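Long-range contact in beta-galactoside alpha-2,6-sialyltransferase (Photobacterium sp., PDB 2Z4T), which probably transfers sialic acid from a CMP-activated donor to the galactose of acceptors such as lactose, in an alpha-2,6 linkage: residues N281-K295 with D309-D321. Numbering follows the deposited sequence. Where two conformers were deposited one is given.
Sequences NWQKLYPANYHFLRK and DYIGDSLKQMQWD. With PO4 (phosphate ion), chain I.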
loop_
_atom_site.group_PDB
_atom_site.type_symbol
_atom_site.label_atom_id
_atom_site.label_comp_id
_atom_site.label_asym_id
_atom_site.label_seq_id
_atom_site.Cartn_x
_atom_site.Cartn_y
_atom_site.Cartn_z
ATOM N N ASN A 281 -7.906 -1.701 -18.115
ATOM C CA ASN A 281 -7.792 -0.676 -19.151
ATOM C C ASN A 281 -7.190 0.638 -18.676
ATOM O O ASN A 281 -7.025 1.559 -19.492
ATOM C CB ASN A 281 -9.142 -0.412 -19.822
ATOM C CG ASN A 281 -9.405 -1.348 -20.961
ATOM O OD1 ASN A 281 -10.201 -2.277 -20.850
ATOM N ND2 ASN A 281 -8.725 -1.127 -22.066
ATOM N N TRP A 282 -6.834 0.736 -17.387
ATOM C CA TRP A 282 -6.240 1.984 -16.874
ATOM C C TRP A 282 -5.082 2.475 -17.746
ATOM O O TRP A 282 -5.000 3.662 -18.068
ATOM C CB TRP A 282 -5.828 1.890 -15.387
ATOM C CG TRP A 282 -7.008 1.680 -14.461
ATOM C CD1 TRP A 282 -7.233 0.605 -13.638
ATOM C CD2 TRP A 282 -8.140 2.550 -14.295
ATOM N NE1 TRP A 282 -8.425 0.757 -12.976
ATOM C CE2 TRP A 282 -8.997 1.944 -13.354
ATOM C CE3 TRP A 282 -8.497 3.789 -14.832
ATOM C CZ2 TRP A 282 -10.201 2.537 -12.948
ATOM C CZ3 TRP A 282 -9.700 4.370 -14.437
ATOM C CH2 TRP A 282 -10.533 3.747 -13.502
ATOM N N GLN A 283 -4.232 1.541 -18.155
ATOM C CA GLN A 283 -3.027 1.839 -18.933
ATOM C C GLN A 283 -3.317 2.339 -20.342
ATOM O O GLN A 283 -2.445 2.944 -20.979
ATOM C CB GLN A 283 -2.119 0.594 -19.008
ATOM C CG GLN A 283 -2.527 -0.461 -20.054
ATOM C CD GLN A 283 -3.743 -1.289 -19.659
ATOM O OE1 GLN A 283 -4.433 -0.992 -18.681
ATOM N NE2 GLN A 283 -4.009 -2.340 -20.428
ATOM N N LYS A 284 -4.522 2.075 -20.841
ATOM C CA LYS A 284 -4.913 2.562 -22.162
ATOM C C LYS A 284 -5.362 4.018 -22.128
ATOM O O LYS A 284 -5.475 4.643 -23.173
ATOM C CB LYS A 284 -6.039 1.705 -22.742
ATOM C CG LYS A 284 -5.660 0.267 -23.025
ATOM C CD LYS A 284 -4.628 0.163 -24.132
ATOM C CE LYS A 284 -3.804 -1.082 -23.955
ATOM N NZ LYS A 284 -3.141 -1.489 -25.212
ATOM N N LEU A 285 -5.620 4.554 -20.931
ATOM C CA LEU A 285 -6.178 5.904 -20.795
ATOM C C LEU A 285 -5.298 6.835 -19.998
ATOM O O LEU A 285 -5.507 8.049 -20.026
ATOM C CB LEU A 285 -7.572 5.865 -20.161
ATOM C CG LEU A 285 -8.705 5.145 -20.911
ATOM C CD1 LEU A 285 -9.857 4.845 -19.983
ATOM C CD2 LEU A 285 -9.192 6.005 -22.022
ATOM N N TYR A 286 -4.325 6.284 -19.277
ATOM C CA TYR A 286 -3.512 7.067 -18.367
ATOM C C TYR A 286 -2.164 6.401 -18.265
ATOM O O TYR A 286 -2.052 5.219 -18.567
ATOM C CB TYR A 286 -4.146 7.112 -16.971
ATOM C CG TYR A 286 -5.477 7.807 -16.907
ATOM C CD1 TYR A 286 -6.668 7.077 -16.921
ATOM C CD2 TYR A 286 -5.556 9.191 -16.829
ATOM C CE1 TYR A 286 -7.909 7.710 -16.885
ATOM C CE2 TYR A 286 -6.797 9.845 -16.784
ATOM C CZ TYR A 286 -7.970 9.088 -16.809
ATOM O OH TYR A 286 -9.200 9.717 -16.755
ATOM N N PRO A 287 -1.126 7.147 -17.858
ATOM C CA PRO A 287 0.081 6.423 -17.462
ATOM C C PRO A 287 -0.270 5.626 -16.223
ATOM O O PRO A 287 -0.834 6.189 -15.275
ATOM C CB PRO A 287 1.080 7.542 -17.112
ATOM C CG PRO A 287 0.529 8.797 -17.845
ATOM C CD PRO A 287 -0.967 8.610 -17.736
ATOM N N ALA A 288 0.013 4.326 -16.238
ATOM C CA ALA A 288 -0.462 3.444 -15.180
ATOM C C ALA A 288 0.477 2.280 -15.001
ATOM O O ALA A 288 1.119 1.867 -15.956
ATOM C CB ALA A 288 -1.850 2.944 -15.505
ATOM N N ASN A 289 0.559 1.760 -13.782
ATOM C CA ASN A 289 1.334 0.543 -13.518
ATOM C C ASN A 289 0.523 -0.482 -12.725
ATOM O O ASN A 289 -0.040 -0.147 -11.663
ATOM C CB ASN A 289 2.652 0.877 -12.809
ATOM C CG ASN A 289 3.612 1.651 -13.714
ATOM O OD1 ASN A 289 3.656 2.880 -13.682
ATOM N ND2 ASN A 289 4.337 0.935 -14.563
ATOM N N TYR A 290 0.426 -1.703 -13.264
ATOM C CA TYR A 290 -0.206 -2.814 -12.544
ATOM C C TYR A 290 0.844 -3.636 -11.792
ATOM O O TYR A 290 1.712 -4.297 -12.397
ATOM C CB TYR A 290 -1.004 -3.735 -13.477
ATOM C CG TYR A 290 -2.261 -3.118 -14.035
ATOM C CD1 TYR A 290 -3.520 -3.444 -13.519
ATOM C CD2 TYR A 290 -2.197 -2.217 -15.085
ATOM C CE1 TYR A 290 -4.688 -2.881 -14.047
ATOM C CE2 TYR A 290 -3.338 -1.649 -15.624
ATOM C CZ TYR A 290 -4.580 -1.980 -15.108
ATOM O OH TYR A 290 -5.686 -1.390 -15.658
ATOM N N HIS A 291 0.747 -3.623 -10.470
ATOM C CA HIS A 291 1.679 -4.384 -9.650
ATOM C C HIS A 291 1.049 -5.710 -9.244
ATOM O O HIS A 291 0.299 -5.775 -8.281
ATOM C CB HIS A 291 2.098 -3.556 -8.440
ATOM C CG HIS A 291 2.655 -2.220 -8.806
ATOM N ND1 HIS A 291 1.857 -1.114 -9.017
ATOM C CD2 HIS A 291 3.925 -1.817 -9.036
ATOM C CE1 HIS A 291 2.615 -0.083 -9.339
ATOM N NE2 HIS A 291 3.873 -0.485 -9.365
ATOM N N PHE A 292 1.335 -6.759 -10.006
ATOM C CA PHE A 292 0.686 -8.037 -9.803
ATOM C C PHE A 292 1.319 -8.786 -8.644
ATOM O O PHE A 292 2.546 -8.923 -8.578
ATOM C CB PHE A 292 0.777 -8.887 -11.079
ATOM C CG PHE A 292 -0.409 -8.741 -12.029
ATOM C CD1 PHE A 292 -0.862 -7.496 -12.433
ATOM C CD2 PHE A 292 -1.039 -9.872 -12.547
ATOM C CE1 PHE A 292 -1.934 -7.360 -13.325
ATOM C CE2 PHE A 292 -2.132 -9.755 -13.440
ATOM C CZ PHE A 292 -2.572 -8.494 -13.832
ATOM N N LEU A 293 0.490 -9.294 -7.735
ATOM C CA LEU A 293 0.981 -10.203 -6.702
ATOM C C LEU A 293 1.834 -11.321 -7.313
ATOM O O LEU A 293 2.884 -11.688 -6.769
ATOM C CB LEU A 293 -0.188 -10.801 -5.915
ATOM C CG LEU A 293 0.106 -11.712 -4.724
ATOM C CD1 LEU A 293 1.013 -11.035 -3.710
ATOM C CD2 LEU A 293 -1.194 -12.168 -4.078
ATOM N N ARG A 294 1.379 -11.871 -8.431
ATOM C CA ARG A 294 2.159 -12.859 -9.153
ATOM C C ARG A 294 2.018 -12.602 -10.644
ATOM O O ARG A 294 1.125 -13.144 -11.308
ATOM C CB ARG A 294 1.718 -14.279 -8.789
ATOM C CG ARG A 294 2.221 -14.792 -7.419
ATOM C CD ARG A 294 3.730 -15.062 -7.408
ATOM N NE ARG A 294 4.070 -16.205 -8.265
ATOM C CZ ARG A 294 4.169 -17.466 -7.843
ATOM N NH1 ARG A 294 3.966 -17.761 -6.558
ATOM N NH2 ARG A 294 4.466 -18.441 -8.699
ATOM N N LYS A 295 2.900 -11.753 -11.158
ATOM C CA LYS A 295 2.942 -11.423 -12.574
ATOM C C LYS A 295 3.017 -12.648 -13.478
ATOM O O LYS A 295 2.443 -12.647 -14.574
ATOM C CB LYS A 295 4.121 -10.495 -12.853
ATOM C CG LYS A 295 4.294 -10.121 -14.306
ATOM C CD LYS A 295 5.401 -9.095 -14.447
ATOM C CE LYS A 295 6.061 -9.177 -15.812
ATOM N NZ LYS A 295 6.775 -7.910 -16.117
ATOM N N ASP A 309 -0.226 -9.329 -23.110
ATOM C CA ASP A 309 0.045 -8.419 -24.248
ATOM C C ASP A 309 -0.625 -7.078 -24.049
ATOM O O ASP A 309 -0.013 -6.036 -24.271
ATOM C CB ASP A 309 -0.489 -8.973 -25.584
ATOM C CG ASP A 309 0.331 -10.128 -26.118
ATOM O OD1 ASP A 309 1.406 -10.409 -25.533
ATOM O OD2 ASP A 309 -0.110 -10.756 -27.121
ATOM N N TYR A 310 -1.897 -7.128 -23.657
ATOM C CA TYR A 310 -2.738 -5.946 -23.582
ATOM C C TYR A 310 -2.283 -4.967 -22.498
ATOM O O TYR A 310 -2.325 -3.742 -22.709
ATOM C CB TYR A 310 -4.188 -6.356 -23.360
ATOM C CG TYR A 310 -5.178 -5.243 -23.571
ATOM C CD1 TYR A 310 -5.649 -4.935 -24.857
ATOM C CD2 TYR A 310 -5.659 -4.494 -22.491
ATOM C CE1 TYR A 310 -6.578 -3.913 -25.066
ATOM C CE2 TYR A 310 -6.582 -3.485 -22.688
ATOM C CZ TYR A 310 -7.043 -3.194 -23.984
ATOM O OH TYR A 310 -7.958 -2.183 -24.185
ATOM N N ILE A 311 -1.862 -5.494 -21.345
ATOM C CA ILE A 311 -1.309 -4.645 -20.295
ATOM C C ILE A 311 0.091 -4.139 -20.695
ATOM O O ILE A 311 0.508 -3.047 -20.260
ATOM C CB ILE A 311 -1.303 -5.352 -18.925
ATOM C CG1 ILE A 311 -2.739 -5.712 -18.524
ATOM C CG2 ILE A 311 -0.701 -4.451 -17.857
ATOM C CD1 ILE A 311 -2.872 -6.761 -17.469
ATOM N N GLY A 312 0.796 -4.917 -21.537
ATOM C CA GLY A 312 2.082 -4.513 -22.116
ATOM C C GLY A 312 3.078 -4.077 -21.060
ATOM O O GLY A 312 3.210 -4.709 -20.009
ATOM N N ASP A 313 3.767 -2.976 -21.313
ATOM C CA ASP A 313 4.817 -2.555 -20.396
ATOM C C ASP A 313 4.294 -1.804 -19.156
ATOM O O ASP A 313 5.057 -1.121 -18.482
ATOM C CB ASP A 313 5.926 -1.781 -21.139
ATOM C CG ASP A 313 5.430 -0.451 -21.742
ATOM O OD1 ASP A 313 4.479 0.161 -21.171
ATOM O OD2 ASP A 313 5.991 -0.024 -22.795
ATOM N N SER A 314 2.998 -1.931 -18.858
ATOM C CA SER A 314 2.447 -1.487 -17.579
ATOM C C SER A 314 2.323 -2.675 -16.620
ATOM O O SER A 314 1.875 -2.524 -15.480
ATOM C CB SER A 314 1.088 -0.817 -17.756
ATOM O OG SER A 314 1.190 0.397 -18.485
ATOM N N LEU A 315 2.714 -3.859 -17.072
ATOM C CA LEU A 315 2.627 -5.049 -16.229
ATOM C C LEU A 315 3.891 -5.173 -15.372
ATOM O O LEU A 315 4.989 -5.377 -15.902
ATOM C CB LEU A 315 2.386 -6.296 -17.078
ATOM C CG LEU A 315 2.204 -7.641 -16.376
ATOM C CD1 LEU A 315 1.028 -7.599 -15.414
ATOM C CD2 LEU A 315 2.064 -8.808 -17.399
ATOM N N LYS A 316 3.725 -5.026 -14.058
ATOM C CA LYS A 316 4.848 -5.093 -13.107
ATOM C C LYS A 316 4.652 -6.219 -12.101
ATOM O O LYS A 316 3.521 -6.654 -11.857
ATOM C CB LYS A 316 5.025 -3.750 -12.355
ATOM C CG LYS A 316 5.237 -2.510 -13.254
ATOM C CD LYS A 316 6.444 -2.735 -14.177
ATOM C CE LYS A 316 6.509 -1.715 -15.307
ATOM N NZ LYS A 316 7.007 -0.404 -14.814
ATOM N N GLN A 317 5.751 -6.709 -11.537
ATOM C CA GLN A 317 5.690 -7.641 -10.424
ATOM C C GLN A 317 5.721 -6.829 -9.137
ATOM O O GLN A 317 6.607 -5.976 -8.953
ATOM C CB GLN A 317 6.874 -8.624 -10.478
ATOM C CG GLN A 317 7.084 -9.500 -9.225
ATOM C CD GLN A 317 5.850 -10.308 -8.836
ATOM O OE1 GLN A 317 5.255 -10.982 -9.675
ATOM N NE2 GLN A 317 5.446 -10.218 -7.564
ATOM N N MET A 318 4.763 -7.075 -8.247
ATOM C CA MET A 318 4.794 -6.484 -6.892
ATOM C C MET A 318 6.176 -6.737 -6.238
ATOM O O MET A 318 6.722 -7.835 -6.324
ATOM C CB MET A 318 3.674 -7.082 -6.059
ATOM C CG MET A 318 3.151 -6.222 -4.937
ATOM S SD MET A 318 1.740 -6.974 -4.056
ATOM C CE MET A 318 0.410 -6.540 -5.175
ATOM N N GLN A 319 6.755 -5.701 -5.640
ATOM C CA GLN A 319 8.108 -5.776 -5.064
ATOM C C GLN A 319 8.039 -5.944 -3.548
ATOM O O GLN A 319 7.107 -5.427 -2.917
ATOM C CB GLN A 319 8.911 -4.504 -5.425
ATOM C CG GLN A 319 9.145 -4.298 -6.942
ATOM C CD GLN A 319 9.873 -5.488 -7.574
ATOM O OE1 GLN A 319 9.316 -6.216 -8.415
ATOM N NE2 GLN A 319 11.112 -5.716 -7.139
ATOM N N TRP A 320 9.019 -6.654 -2.972
ATOM C CA TRP A 320 9.127 -6.843 -1.502
ATOM C C TRP A 320 10.461 -6.362 -0.908
ATOM O O TRP A 320 10.932 -6.856 0.137
ATOM C CB TRP A 320 8.846 -8.305 -1.131
ATOM C CG TRP A 320 7.464 -8.662 -1.520
ATOM C CD1 TRP A 320 7.073 -9.396 -2.618
ATOM C CD2 TRP A 320 6.265 -8.226 -0.880
ATOM N NE1 TRP A 320 5.704 -9.471 -2.670
ATOM C CE2 TRP A 320 5.179 -8.762 -1.619
ATOM C CE3 TRP A 320 5.998 -7.453 0.252
ATOM C CZ2 TRP A 320 3.844 -8.546 -1.257
ATOM C CZ3 TRP A 320 4.669 -7.225 0.606
ATOM C CH2 TRP A 320 3.608 -7.774 -0.147
ATOM N N ASP A 321 11.053 -5.372 -1.563
ATOM C CA ASP A 321 12.333 -4.847 -1.133
ATOM C C ASP A 321 12.198 -3.401 -0.661
ATOM O O ASP A 321 13.194 -2.723 -0.438
ATOM C CB ASP A 321 13.353 -4.959 -2.265
ATOM C CG ASP A 321 12.983 -4.117 -3.491
ATOM O OD1 ASP A 321 11.823 -3.627 -3.636
ATOM O OD2 ASP A 321 13.887 -3.961 -4.334
HETATM P P PO4 I . 8.843 -6.008 -13.086
HETATM O O1 PO4 I . 7.769 -6.677 -13.914
HETATM O O2 PO4 I . 9.410 -4.843 -13.883
HETATM O O3 PO4 I . 8.231 -5.487 -11.811
HETATM O O4 PO4 I . 9.901 -7.055 -12.783
HETATM O O HOH W 1 4.498 -11.485 -4.421
#
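With chi1 of Leu315 at -177°, CG swings away from the backbone N, and the turn at chi2 then brings CD1 over one face of the Phe292 ring; in Gln317 CG is likewise anti to the backbone N, and a bend at chi2 folds its amide back over residues 293-295. Both residues belong to strand 315-317, which pairs in parallel with strand 288-292; the latter in turn pairs with strand 222-230, so the contact forms a margin of the sheet in the N-terminal half of the GT-B fold. The link between the two strands contains helix 305-311, giving a beta-alpha-beta crossover. Alternating backbone bonds set the register: Tyr290 N to Ser314 O (2.8 Å), Lys316 N to Tyr290 O, Phe292 N to Lys316 O and Met318 N to Phe292 O.

On the Tyr290 and Phe292 side of the sheet, Leu315 CD1 stands 3.7 Å from the Phe292 ring centroid, 18° off the normal, a CH-pi contact offset toward the rim. Ile311 CD1, from the helix, approaches Phe292 CZ at 4.0 Å. Near the C-terminal end of helix 305-311, Lys284 CE and NZ both lie over one face of the Tyr310 ring, with NZ 4.3 Å from its centroid in cation-pi geometry. Gln283 NE2 hydrogen-bonds to Tyr310 O at 3.2 Å, from above its carbonyl plane, and also to Tyr280 O.

Beyond the strands the Gln317 amide works at both ends: NE2 gives a nearly straight bond to Leu293 O (3.1 Å, 176°), and OE1 accepts from Lys295 N (2.9 Å). A water donates to Leu293 O and accepts from Trp320 NE1; the Trp320 side chain lies close to that of Glu432, a CMP-binding residue. Gln317 N donates to O3 of a phosphate ion, probably from the crystallisation liquor. The extended Lys295 chain runs past Leu315 CG and ends with NZ bonded to Leu315 O and, at 2.7 Å, to O1 of that phosphate.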